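Local coordinates for type IV pilus assembly protein PilC (Thermus thermophilus, PDB 2WHN), which is an inner-membrane component of the type IV pilus machinery, seen here as its N-terminal domain, that probably controls pilus assembly and disassembly and interacts with PilB, at residues K53-D58 / S66-K71; A23-A28 / L33-I38; K13-F18 / H72-R77. All coordinates share one frame; numbering follows the deposited sequence.

Contact 1: residues K53-D58 / S66-K71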
ATOM      1  N   LYS A  53      -0.508   9.618   0.343  1.00 34.92           N
ATOM      2  CA  LYS A  53      -0.348  10.839  -0.448  1.00 35.60           C
ATOM      3  C   LYS A  53       1.115  11.070  -0.815  1.00 35.25           C
ATOM      4  O   LYS A  53       1.428  11.520  -1.918  1.00 35.67           O
ATOM      5  CB  LYS A  53      -0.915  12.052   0.295  1.00 35.42           C
ATOM      6  CG  LYS A  53      -2.407  11.953   0.562  1.00 37.97           C
ATOM      7  CD  LYS A  53      -2.955  13.185   1.272  1.00 41.26           C
ATOM      8  CE  LYS A  53      -4.416  12.976   1.644  1.00 42.18           C
ATOM      9  NZ  LYS A  53      -5.064  14.217   2.148  1.00 43.86           N
ATOM     10  N   GLN A  54       2.013  10.749   0.108  1.00 34.84           N
ATOM     11  CA  GLN A  54       3.438  10.868  -0.168  1.00 34.69           C
ATOM     12  C   GLN A  54       3.895   9.803  -1.166  1.00 33.79           C
ATOM     13  O   GLN A  54       4.729  10.069  -2.029  1.00 33.80           O
ATOM     14  CB  GLN A  54       4.251  10.783   1.124  1.00 34.53           C
ATOM     15  CG  GLN A  54       5.754  10.817   0.904  1.00 37.32           C
ATOM     16  CD  GLN A  54       6.237  12.162   0.400  1.00 41.86           C
ATOM     17  OE1 GLN A  54       6.067  13.183   1.066  1.00 42.09           O
ATOM     18  NE2 GLN A  54       6.843  12.171  -0.786  1.00 43.14           N
ATOM     19  N   VAL A  55       3.329   8.607  -1.065  1.00 32.93           N
ATOM     20  CA  VAL A  55       3.659   7.536  -2.004  1.00 32.36           C
ATOM     21  C   VAL A  55       3.217   7.892  -3.419  1.00 32.45           C
ATOM     22  O   VAL A  55       3.964   7.701  -4.384  1.00 32.38           O
ATOM     23  CB  VAL A  55       3.020   6.195  -1.596  1.00 32.26           C
ATOM     24  CG1 VAL A  55       3.209   5.156  -2.704  1.00 31.19           C
ATOM     25  CG2 VAL A  55       3.621   5.701  -0.287  1.00 30.40           C
ATOM     26  N   ARG A  56       1.999   8.411  -3.538  1.00 32.32           N
ATOM     27  CA  ARG A  56       1.452   8.784  -4.838  1.00 32.93           C
ATOM     28  C   ARG A  56       2.218   9.954  -5.452  1.00 32.30           C
ATOM     29  O   ARG A  56       2.457   9.987  -6.657  1.00 31.85           O
ATOM     30  CB  ARG A  56      -0.031   9.139  -4.715  1.00 32.93           C
ATOM     31  CG  ARG A  56      -0.649   9.654  -6.005  1.00 35.35           C
ATOM     32  CD  ARG A  56      -2.152   9.804  -5.864  1.00 41.52           C
ATOM     33  NE  ARG A  56      -2.695  10.809  -6.772  1.00 47.25           N
ATOM     34  CZ  ARG A  56      -2.414  12.108  -6.704  1.00 49.35           C
ATOM     35  NH1 ARG A  56      -1.563  12.559  -5.793  1.00 49.15           N
ATOM     36  NH2 ARG A  56      -2.977  12.954  -7.559  1.00 50.67           N
ATOM     37  N   THR A  57       2.544  10.937  -4.623  1.00 31.61           N
ATOM     38  CA  THR A  57       3.358  12.070  -5.051  1.00 31.50           C
ATOM     39  C   THR A  57       4.698  11.595  -5.598  1.00 30.61           C
ATOM     40  O   THR A  57       5.142  12.044  -6.651  1.00 29.73           O
ATOM     41  CB  THR A  57       3.619  13.031  -3.882  1.00 31.45           C
ATOM     42  OG1 THR A  57       2.369  13.402  -3.288  1.00 34.59           O
ATOM     43  CG2 THR A  57       4.343  14.287  -4.363  1.00 32.66           C
ATOM     44  N   ASP A  58       5.351  10.707  -4.854  1.00 29.97           N
ATOM     45  CA  ASP A  58       6.648  10.175  -5.246  1.00 29.67           C
ATOM     46  C   ASP A  58       6.565   9.459  -6.586  1.00 29.05           C
ATOM     47  O   ASP A  58       7.403   9.677  -7.461  1.00 27.95           O
ATOM     48  CB  ASP A  58       7.186   9.223  -4.174  1.00 30.26           C
ATOM     49  CG  ASP A  58       7.698   9.958  -2.945  1.00 31.40           C
ATOM     50  OD1 ASP A  58       7.762  11.206  -2.986  1.00 31.36           O
ATOM     51  OD2 ASP A  58       8.048   9.292  -1.947  1.00 31.08           O
ATOM     52  N   SER A  66       8.007   0.594  -5.527  1.00 26.31           N
ATOM     53  CA  SER A  66       8.667  -0.114  -4.435  1.00 26.91           C
ATOM     54  C   SER A  66       9.538   0.798  -3.578  1.00 27.09           C
ATOM     55  O   SER A  66       9.574   0.651  -2.357  1.00 27.97           O
ATOM     56  CB  SER A  66       9.495  -1.279  -4.972  1.00 26.78           C
ATOM     57  OG  SER A  66      10.432  -0.823  -5.921  1.00 27.49           O
ATOM     58  N   GLU A  67      10.235   1.742  -4.205  1.00 27.49           N
ATOM     59  CA  GLU A  67      11.048   2.690  -3.444  1.00 27.50           C
ATOM     60  C   GLU A  67      10.178   3.678  -2.666  1.00 27.88           C
ATOM     61  O   GLU A  67      10.501   4.041  -1.536  1.00 27.11           O
ATOM     62  CB  GLU A  67      12.044   3.443  -4.333  1.00 27.87           C
ATOM     63  CG  GLU A  67      12.785   4.554  -3.580  1.00 29.22           C
ATOM     64  CD  GLU A  67      13.962   5.130  -4.349  1.00 31.41           C
ATOM     65  OE1 GLU A  67      13.953   5.074  -5.595  1.00 31.31           O
ATOM     66  OE2 GLU A  67      14.890   5.667  -3.701  1.00 33.37           O
ATOM     67  N   ALA A  68       9.071   4.106  -3.265  1.00 28.03           N
ATOM     68  CA  ALA A  68       8.121   4.956  -2.553  1.00 28.80           C
ATOM     69  C   ALA A  68       7.594   4.264  -1.293  1.00 29.01           C
ATOM     70  O   ALA A  68       7.528   4.872  -0.224  1.00 29.15           O
ATOM     71  CB  ALA A  68       6.975   5.368  -3.464  1.00 28.77           C
ATOM     72  N   LEU A  69       7.264   2.981  -1.414  1.00 29.64           N
ATOM     73  CA  LEU A  69       6.840   2.182  -0.265  1.00 30.01           C
ATOM     74  C   LEU A  69       7.949   2.045   0.774  1.00 30.54           C
ATOM     75  O   LEU A  69       7.692   2.077   1.981  1.00 30.37           O
ATOM     76  CB  LEU A  69       6.391   0.789  -0.707  1.00 30.41           C
ATOM     77  CG  LEU A  69       5.308   0.698  -1.786  1.00 30.45           C
ATOM     78  CD1 LEU A  69       5.002  -0.757  -2.110  1.00 30.03           C
ATOM     79  CD2 LEU A  69       4.050   1.433  -1.356  1.00 29.10           C
ATOM     80  N   SER A  70       9.173   1.829   0.304  1.00 30.72           N
ATOM     81  CA  SER A  70      10.271   1.470   1.195  1.00 30.76           C
ATOM     82  C   SER A  70      10.581   2.604   2.164  1.00 31.06           C
ATOM     83  O   SER A  70      11.325   2.421   3.127  1.00 30.66           O
ATOM     84  CB  SER A  70      11.521   1.098   0.397  1.00 30.63           C
ATOM     85  OG  SER A  70      12.114   2.249  -0.173  1.00 30.99           O
ATOM     86  N   LYS A  71       9.982   3.765   1.920  1.00 30.99           N
ATOM     87  CA  LYS A  71      10.168   4.924   2.784  1.00 31.37           C
ATOM     88  C   LYS A  71       9.360   4.812   4.072  1.00 31.74           C
ATOM     89  O   LYS A  71       9.518   5.627   4.979  1.00 31.92           O
ATOM     90  CB  LYS A  71       9.771   6.205   2.053  1.00 31.57           C
ATOM     91  CG  LYS A  71      10.813   6.720   1.082  1.00 31.49           C
ATOM     92  CD  LYS A  71      10.301   7.945   0.346  1.00 33.70           C
ATOM     93  CE  LYS A  71      11.425   8.671  -0.370  1.00 35.39           C
ATOM     94  NZ  LYS A  71      10.959   9.966  -0.939  1.00 36.85           N
TER
HETATM   95  O   HOH W   1       6.814   7.653  -0.282  1.00 31.74           O

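Contact 2: residues A23-A28 / L33-I38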
ATOM      1  N   ALA A  23      -5.274  -4.181  -5.085  1.00 23.76           N
ATOM      2  CA  ALA A  23      -5.449  -5.443  -5.803  1.00 23.46           C
ATOM      3  C   ALA A  23      -6.669  -5.396  -6.716  1.00 22.42           C
ATOM      4  O   ALA A  23      -6.626  -5.855  -7.858  1.00 22.11           O
ATOM      5  CB  ALA A  23      -5.594  -6.601  -4.809  1.00 22.67           C
ATOM      6  N   THR A  24      -7.784  -4.952  -6.156  1.00 22.40           N
ATOM      7  CA  THR A  24      -9.058  -4.945  -6.860  1.00 23.43           C
ATOM      8  C   THR A  24      -9.003  -4.003  -8.060  1.00 23.77           C
ATOM      9  O   THR A  24      -9.349  -4.384  -9.174  1.00 23.39           O
ATOM     10  CB  THR A  24     -10.204  -4.546  -5.908  1.00 23.22           C
ATOM     11  OG1 THR A  24     -10.475  -5.641  -5.023  1.00 24.08           O
ATOM     12  CG2 THR A  24     -11.476  -4.198  -6.684  1.00 22.61           C
ATOM     13  N   MET A  25      -8.471  -2.804  -7.853  1.00 23.79           N
ATOM     14  CA  MET A  25      -8.405  -1.833  -8.941  1.00 23.99           C
ATOM     15  C   MET A  25      -7.394  -2.215 -10.021  1.00 23.80           C
ATOM     16  O   MET A  25      -7.670  -2.083 -11.209  1.00 23.87           O
ATOM     17  CB  MET A  25      -8.155  -0.426  -8.406  1.00 22.97           C
ATOM     18  CG  MET A  25      -9.370   0.165  -7.720  1.00 25.79           C
ATOM     19  SD  MET A  25      -9.123   1.840  -7.115  1.00 27.39           S
ATOM     20  CE  MET A  25      -8.167   1.548  -5.630  1.00 26.20           C
ATOM     21  N   LEU A  26      -6.242  -2.737  -9.617  1.00 23.88           N
ATOM     22  CA  LEU A  26      -5.265  -3.184 -10.602  1.00 23.56           C
ATOM     23  C   LEU A  26      -5.787  -4.358 -11.410  1.00 24.47           C
ATOM     24  O   LEU A  26      -5.550  -4.445 -12.608  1.00 24.64           O
ATOM     25  CB  LEU A  26      -3.952  -3.569  -9.937  1.00 23.42           C
ATOM     26  CG  LEU A  26      -3.165  -2.411  -9.345  1.00 22.08           C
ATOM     27  CD1 LEU A  26      -1.891  -2.945  -8.696  1.00 23.78           C
ATOM     28  CD2 LEU A  26      -2.847  -1.409 -10.434  1.00 19.09           C
ATOM     29  N   GLY A  27      -6.450  -5.290 -10.733  1.00 25.31           N
ATOM     30  CA  GLY A  27      -7.043  -6.435 -11.405  1.00 26.34           C
ATOM     31  C   GLY A  27      -8.108  -6.005 -12.394  1.00 28.06           C
ATOM     32  O   GLY A  27      -8.260  -6.615 -13.458  1.00 28.67           O
ATOM     33  N   ALA A  28      -8.856  -4.959 -12.044  1.00 27.41           N
ATOM     34  CA  ALA A  28      -9.956  -4.498 -12.888  1.00 27.98           C
ATOM     35  C   ALA A  28      -9.424  -3.760 -14.112  1.00 28.08           C
ATOM     36  O   ALA A  28     -10.154  -3.532 -15.073  1.00 28.51           O
ATOM     37  CB  ALA A  28     -10.901  -3.599 -12.098  1.00 27.86           C
ATOM     38  N   LEU A  33      -1.381   4.647 -10.739  1.00 22.99           N
ATOM     39  CA  LEU A  33      -1.596   6.023 -10.294  1.00 23.00           C
ATOM     40  C   LEU A  33      -3.078   6.370 -10.187  1.00 23.29           C
ATOM     41  O   LEU A  33      -3.488   7.107  -9.291  1.00 23.35           O
ATOM     42  CB  LEU A  33      -0.885   7.025 -11.214  1.00 22.67           C
ATOM     43  CG  LEU A  33       0.573   7.331 -10.853  1.00 23.30           C
ATOM     44  CD1 LEU A  33       1.206   8.306 -11.846  1.00 19.51           C
ATOM     45  CD2 LEU A  33       0.680   7.860  -9.426  1.00 21.60           C
ATOM     46  N   GLN A  34      -3.876   5.872 -11.125  1.00 22.90           N
ATOM     47  CA  GLN A  34      -5.326   5.973 -10.991  1.00 23.50           C
ATOM     48  C   GLN A  34      -5.800   5.363  -9.672  1.00 22.93           C
ATOM     49  O   GLN A  34      -6.567   5.983  -8.933  1.00 21.91           O
ATOM     50  CB  GLN A  34      -6.025   5.302 -12.172  1.00 23.56           C
ATOM     51  CG  GLN A  34      -6.002   6.127 -13.441  1.00 26.29           C
ATOM     52  CD  GLN A  34      -6.282   5.294 -14.673  1.00 29.77           C
ATOM     53  OE1 GLN A  34      -6.596   4.107 -14.578  1.00 30.57           O
ATOM     54  NE2 GLN A  34      -6.179   5.915 -15.839  1.00 30.55           N
ATOM     55  N   ALA A  35      -5.316   4.161  -9.367  1.00 22.80           N
ATOM     56  CA  ALA A  35      -5.731   3.449  -8.156  1.00 23.25           C
ATOM     57  C   ALA A  35      -5.330   4.199  -6.888  1.00 24.06           C
ATOM     58  O   ALA A  35      -6.121   4.320  -5.947  1.00 24.00           O
ATOM     59  CB  ALA A  35      -5.155   2.037  -8.139  1.00 23.15           C
ATOM     60  N   LEU A  36      -4.107   4.722  -6.875  1.00 24.31           N
ATOM     61  CA  LEU A  36      -3.599   5.417  -5.701  1.00 25.73           C
ATOM     62  C   LEU A  36      -4.386   6.693  -5.403  1.00 26.53           C
ATOM     63  O   LEU A  36      -4.645   7.004  -4.244  1.00 27.68           O
ATOM     64  CB  LEU A  36      -2.108   5.729  -5.855  1.00 25.24           C
ATOM     65  CG  LEU A  36      -1.174   4.515  -5.866  1.00 26.85           C
ATOM     66  CD1 LEU A  36       0.238   4.918  -6.248  1.00 27.25           C
ATOM     67  CD2 LEU A  36      -1.188   3.803  -4.521  1.00 24.85           C
ATOM     68  N   ALA A  37      -4.769   7.422  -6.447  1.00 26.64           N
ATOM     69  CA  ALA A  37      -5.543   8.648  -6.277  1.00 27.60           C
ATOM     70  C   ALA A  37      -6.915   8.375  -5.662  1.00 28.41           C
ATOM     71  O   ALA A  37      -7.423   9.173  -4.870  1.00 28.69           O
ATOM     72  CB  ALA A  37      -5.691   9.376  -7.606  1.00 27.37           C
ATOM     73  N   ILE A  38      -7.517   7.254  -6.046  1.00 28.75           N
ATOM     74  CA  ILE A  38      -8.801   6.840  -5.491  1.00 29.78           C
ATOM     75  C   ILE A  38      -8.622   6.382  -4.050  1.00 30.99           C
ATOM     76  O   ILE A  38      -9.417   6.734  -3.174  1.00 31.30           O
ATOM     77  CB  ILE A  38      -9.419   5.688  -6.309  1.00 29.46           C
ATOM     78  CG1 ILE A  38      -9.934   6.200  -7.654  1.00 28.71           C
ATOM     79  CG2 ILE A  38     -10.523   4.995  -5.518  1.00 29.31           C
ATOM     80  CD1 ILE A  38      -9.745   5.211  -8.791  1.00 27.77           C
TER

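Contact 3: residues K13-F18 / H72-R77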
ATOM      1  N   LYS A  13      -5.102  -4.093   9.953  1.00 31.18           N
ATOM      2  CA  LYS A  13      -6.361  -3.888   9.251  1.00 31.53           C
ATOM      3  C   LYS A  13      -6.194  -2.854   8.143  1.00 30.99           C
ATOM      4  O   LYS A  13      -6.551  -3.106   6.992  1.00 30.47           O
ATOM      5  CB  LYS A  13      -7.470  -3.459  10.213  1.00 31.70           C
ATOM      6  CG  LYS A  13      -8.870  -3.718   9.672  1.00 33.66           C
ATOM      7  CD  LYS A  13      -9.950  -3.223  10.621  1.00 36.47           C
ATOM      8  CE  LYS A  13      -9.821  -1.726  10.867  1.00 40.67           C
ATOM      9  NZ  LYS A  13      -9.520  -0.977   9.613  1.00 40.41           N
ATOM     10  N   ASP A  14      -5.603  -1.713   8.485  1.00 30.91           N
ATOM     11  CA  ASP A  14      -5.400  -0.636   7.521  1.00 30.88           C
ATOM     12  C   ASP A  14      -4.630  -1.133   6.299  1.00 30.69           C
ATOM     13  O   ASP A  14      -4.983  -0.822   5.161  1.00 29.88           O
ATOM     14  CB  ASP A  14      -4.658   0.529   8.169  1.00 31.21           C
ATOM     15  CG  ASP A  14      -5.350   1.037   9.422  1.00 34.61           C
ATOM     16  OD1 ASP A  14      -6.271   1.873   9.301  1.00 35.81           O
ATOM     17  OD2 ASP A  14      -4.971   0.600  10.530  1.00 37.28           O
ATOM     18  N   LEU A  15      -3.579  -1.910   6.542  1.00 30.17           N
ATOM     19  CA  LEU A  15      -2.742  -2.420   5.463  1.00 29.30           C
ATOM     20  C   LEU A  15      -3.465  -3.464   4.616  1.00 28.31           C
ATOM     21  O   LEU A  15      -3.323  -3.486   3.392  1.00 29.21           O
ATOM     22  CB  LEU A  15      -1.430  -2.991   6.011  1.00 29.23           C
ATOM     23  CG  LEU A  15      -0.453  -3.488   4.941  1.00 29.04           C
ATOM     24  CD1 LEU A  15      -0.044  -2.341   4.013  1.00 29.07           C
ATOM     25  CD2 LEU A  15       0.770  -4.117   5.579  1.00 32.36           C
ATOM     26  N   ALA A  16      -4.240  -4.326   5.266  1.00 27.24           N
ATOM     27  CA  ALA A  16      -5.029  -5.328   4.554  1.00 26.72           C
ATOM     28  C   ALA A  16      -6.051  -4.682   3.621  1.00 26.67           C
ATOM     29  O   ALA A  16      -6.204  -5.094   2.472  1.00 26.03           O
ATOM     30  CB  ALA A  16      -5.719  -6.263   5.535  1.00 26.12           C
ATOM     31  N   ILE A  17      -6.763  -3.680   4.130  1.00 26.71           N
ATOM     32  CA  ILE A  17      -7.753  -2.958   3.334  1.00 26.94           C
ATOM     33  C   ILE A  17      -7.101  -2.270   2.137  1.00 27.17           C
ATOM     34  O   ILE A  17      -7.498  -2.489   0.987  1.00 26.91           O
ATOM     35  CB  ILE A  17      -8.520  -1.929   4.197  1.00 27.12           C
ATOM     36  CG1 ILE A  17      -9.382  -2.655   5.227  1.00 27.90           C
ATOM     37  CG2 ILE A  17      -9.383  -1.023   3.327  1.00 26.88           C
ATOM     38  CD1 ILE A  17     -10.093  -1.731   6.193  1.00 31.67           C
ATOM     39  N   PHE A  18      -6.052  -1.496   2.402  1.00 26.66           N
ATOM     40  CA  PHE A  18      -5.281  -0.867   1.331  1.00 25.72           C
ATOM     41  C   PHE A  18      -4.888  -1.866   0.246  1.00 25.73           C
ATOM     42  O   PHE A  18      -5.043  -1.595  -0.946  1.00 25.49           O
ATOM     43  CB  PHE A  18      -4.019  -0.208   1.882  1.00 25.35           C
ATOM     44  CG  PHE A  18      -3.004   0.128   0.820  1.00 25.79           C
ATOM     45  CD1 PHE A  18      -3.183   1.223  -0.005  1.00 26.65           C
ATOM     46  CD2 PHE A  18      -1.880  -0.657   0.644  1.00 25.01           C
ATOM     47  CE1 PHE A  18      -2.258   1.531  -0.987  1.00 29.40           C
ATOM     48  CE2 PHE A  18      -0.946  -0.350  -0.326  1.00 29.40           C
ATOM     49  CZ  PHE A  18      -1.137   0.739  -1.151  1.00 27.56           C
ATOM     50  N   HIS A  72       8.474   3.824   4.140  1.00 31.91           N
ATOM     51  CA  HIS A  72       7.477   3.778   5.204  1.00 31.98           C
ATOM     52  C   HIS A  72       7.436   2.426   5.912  1.00 31.91           C
ATOM     53  O   HIS A  72       7.305   1.380   5.273  1.00 31.15           O
ATOM     54  CB  HIS A  72       6.098   4.148   4.654  1.00 31.55           C
ATOM     55  CG  HIS A  72       6.069   5.470   3.948  1.00 31.82           C
ATOM     56  ND1 HIS A  72       5.954   6.669   4.619  1.00 30.11           N
ATOM     57  CD2 HIS A  72       6.152   5.781   2.632  1.00 30.81           C
ATOM     58  CE1 HIS A  72       5.967   7.662   3.747  1.00 31.64           C
ATOM     59  NE2 HIS A  72       6.090   7.151   2.535  1.00 32.92           N
ATOM     60  N   LYS A  73       7.504   2.466   7.240  1.00 31.70           N
ATOM     61  CA  LYS A  73       7.724   1.269   8.046  1.00 32.09           C
ATOM     62  C   LYS A  73       6.616   0.238   7.868  1.00 32.04           C
ATOM     63  O   LYS A  73       6.854  -0.965   7.980  1.00 31.67           O
ATOM     64  CB  LYS A  73       7.856   1.639   9.527  1.00 32.13           C
ATOM     65  CG  LYS A  73       9.088   2.471   9.856  1.00 34.51           C
ATOM     66  CD  LYS A  73       8.811   3.485  10.970  1.00 36.90           C
ATOM     67  CE  LYS A  73       7.910   2.907  12.055  1.00 37.30           C
ATOM     68  NZ  LYS A  73       8.634   1.962  12.947  1.00 38.20           N
ATOM     69  N   ILE A  74       5.400   0.707   7.617  1.00 31.89           N
ATOM     70  CA  ILE A  74       4.248  -0.188   7.527  1.00 32.34           C
ATOM     71  C   ILE A  74       4.413  -1.264   6.445  1.00 32.55           C
ATOM     72  O   ILE A  74       3.782  -2.320   6.504  1.00 32.85           O
ATOM     73  CB  ILE A  74       2.940   0.598   7.299  1.00 32.24           C
ATOM     74  CG1 ILE A  74       1.744  -0.354   7.229  1.00 32.62           C
ATOM     75  CG2 ILE A  74       3.037   1.448   6.035  1.00 33.08           C
ATOM     76  CD1 ILE A  74       1.510  -1.140   8.509  1.00 32.99           C
ATOM     77  N   PHE A  75       5.275  -1.007   5.467  1.00 32.80           N
ATOM     78  CA  PHE A  75       5.526  -1.983   4.409  1.00 33.26           C
ATOM     79  C   PHE A  75       6.789  -2.798   4.700  1.00 33.47           C
ATOM     80  O   PHE A  75       7.887  -2.251   4.761  1.00 33.92           O
ATOM     81  CB  PHE A  75       5.626  -1.283   3.045  1.00 33.78           C
ATOM     82  CG  PHE A  75       4.414  -0.454   2.699  1.00 33.66           C
ATOM     83  CD1 PHE A  75       4.443   0.928   2.820  1.00 33.64           C
ATOM     84  CD2 PHE A  75       3.228  -1.062   2.309  1.00 31.17           C
ATOM     85  CE1 PHE A  75       3.315   1.694   2.543  1.00 31.31           C
ATOM     86  CE2 PHE A  75       2.105  -0.300   2.020  1.00 32.28           C
ATOM     87  CZ  PHE A  75       2.146   1.079   2.153  1.00 29.29           C
ATOM     88  N   SER A  76       6.618  -4.098   4.926  1.00 33.37           N
ATOM     89  CA  SER A  76       7.734  -4.975   5.283  1.00 33.15           C
ATOM     90  C   SER A  76       8.691  -5.196   4.110  1.00 33.42           C
ATOM     91  O   SER A  76       8.342  -4.951   2.954  1.00 33.22           O
ATOM     92  CB  SER A  76       7.210  -6.323   5.777  1.00 32.75           C
ATOM     93  OG  SER A  76       6.700  -7.090   4.699  1.00 31.89           O
ATOM     94  N   ARG A  77       9.883  -5.703   4.410  1.00 33.39           N
ATOM     95  CA  ARG A  77      10.878  -5.972   3.375  1.00 34.08           C
ATOM     96  C   ARG A  77      10.318  -6.893   2.303  1.00 33.94           C
ATOM     97  O   ARG A  77      10.521  -6.672   1.110  1.00 34.04           O
ATOM     98  CB  ARG A  77      12.137  -6.595   3.981  1.00 34.13           C
ATOM     99  CG  ARG A  77      13.127  -5.590   4.537  1.00 37.24           C
ATOM    100  CD  ARG A  77      14.380  -6.288   5.051  1.00 39.92           C
ATOM    101  NE  ARG A  77      14.934  -5.609   6.218  1.00 44.01           N
ATOM    102  CZ  ARG A  77      14.354  -5.589   7.412  1.00 45.67           C
ATOM    103  NH1 ARG A  77      13.195  -6.206   7.599  1.00 47.47           N
ATOM    104  NH2 ARG A  77      14.929  -4.947   8.421  1.00 46.88           N
TER

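Contact 1: residues K53-D58 / S66-K71
Val-55 and Ala-68 form the apolar centre where helix 46-60 meets the short helix 65-70, a helix-loop-helix hairpin of the PilC N-terminal domain whose arms run nearly antiparallel (148°) with segment axes 9.0 Å apart. Val-55 CG1, turned anti to its own backbone N (chi1 171°), lies against Ala-68 CB at 3.8 Å and also meets Leu-69 CD2 at 4.0 Å. The Val-55 and Ala-68 CA atoms are just 5.2 Å apart, a close approach that the small alanine side chain permits. One turn along the first helix, Asp-58 CB rests on Ala-68 CB at 3.9 Å and prolongs the apolar seam to its polar border.

That border is ionic and hydrated. The extended Lys-71 chain, coming from the direction opposite to that of Asp-58, brings NZ to Asp-58 OD2 at 3.2 Å in a salt bridge; the ammonium sits above the carboxylate plane. A water donates to Asp-58 OD2 at 2.6 Å and to Ala-68 O at 2.9 Å, bridging the helices. Within helix 46-60, Gln-54 NE2 makes a weak, bent hydrogen bond to Asp-58 OD1. Met-63, in the intervening loop, touches both Asp-58 and Lys-71.

The contact thus joins a buried methyl seam to an ion pair at its more exposed border. With lysine and water both at OD2, the carboxylate would be expected to stay ionised.

Contact 2: residues A23-A28 / L33-I38
Met-25, near the end of helix 12-28, reaches across to Ala-35 and Ile-38 of the next helix, 32-39, and makes every contact between the two segments. It starts at CB, which points at helix 32-39; Met-25 CB meets Ala-35 CB at 3.9 Å. Here the backbones are nearest, with the CA atoms of Met-25 and Ala-35 6.0 Å apart.

CG lies beside the backbone N, and the chain then runs straight through chi2 (-179°) to carry the sulfur along the interface to the next turn of the partner helix. There Met-25 SD lies 3.8 Å from Ile-38 CG2 and also 3.8 Å from Ile-38 CD1, the sulfur facing both methyls of one branched side chain at once. At chi3 (-77°) the thioether bends and swings the terminal methyl back to Ala-35. Met-25 CE ends 3.5 Å from Ala-35 O and 4.0 Å from Ala-35 CB; the methionine therefore touches the alanine with both its first and its last side-chain carbon.

Leu-30, in the connecting loop, packs on both Met-25 and Ile-38. At the start of helix 32-39, Gln-34 OE1 accepts a hydrogen bond from Thr-31 N, while Leu-26 and Ala-23 face helix 92-109.

No hydrogen bond crosses between the segments. Two consecutive helices, a helix-loop-helix pair within a region predicted to span the membrane but here interrupted by a loop, meet through the non-polar contacts of one methionine, backed by Leu-30, which fits its shape to a small alanine and a branched isoleucine.

Contact 3: residues K13-F18 / H72-R77
Leu-15 of helix 12-28 sets both its methyls against the loop 72-77, one at the Phe-75 ring and the other at the Ile-74 backbone. CG lies opposite the backbone N (chi1 -177°), which directs the isobutyl group at the loop; the rotation about CB-CG then turns CD1 to the ring and CD2 to the carbonyl. Leu-15 CD1 comes within 3.6 Å of Phe-75 CE2, at an oblique approach to the ring, and within 4.2 Å of Ile-74 CG1. Leu-15 CD2 lies 3.6 Å from Ile-74 O.

One turn on, Phe-18 brings CE2 to Phe-75 CE2 at 3.8 Å. The two side chains meet at about a right angle. Their planes make 64° with centroids 5.9 Å apart, an oblique pair in which Phe-18 CE2 lies at the edge of the Phe-75 ring.

Phe-75 has CG beside its backbone N (chi1 -56°), and although its CB does not face the helix, this torsion carries the ring to it. Ile-74 CG2 lies over one face of that ring, toward the rim, 3.4 Å above the plane. A type I turn from His-72 to Phe-75 presents Ile-74 and Phe-75 together, and Ser-76 then caps helix 77-89 through Tyr-79 N. Phe-48 of helix 46-60 meets Phe-18 edge-to-face and also packs on Phe-75.

The contact is entirely apolar between side chains, burying aromatic and aliphatic carbon together. Apolar contact, without a hydrogen bond, joins these segments 54 residues apart in sequence, and Phe-48 adds to it.

The three contacts lie within one all-helical domain, their centres about 15 Å (contacts 1 and 2), 12 Å (1 and 3) and 16 Å (2 and 3) apart. Contact 3 closes the longest loop, and contacts 2 and 1 follow one another inside it. Contacts 2 and 3 share helix 12-28 but do not touch. Contact 1 adjoins both: Arg-56 of helix 46-60 packs on Leu-33, Leu-36 and Ala-37 of helix 32-39, while Val-55 meets His-72 and Leu-69 O meets Phe-75. Local pairings of neighbouring helices thus lie inside a long-range closure, consistent with this N-terminal part of PilC folding as one unit.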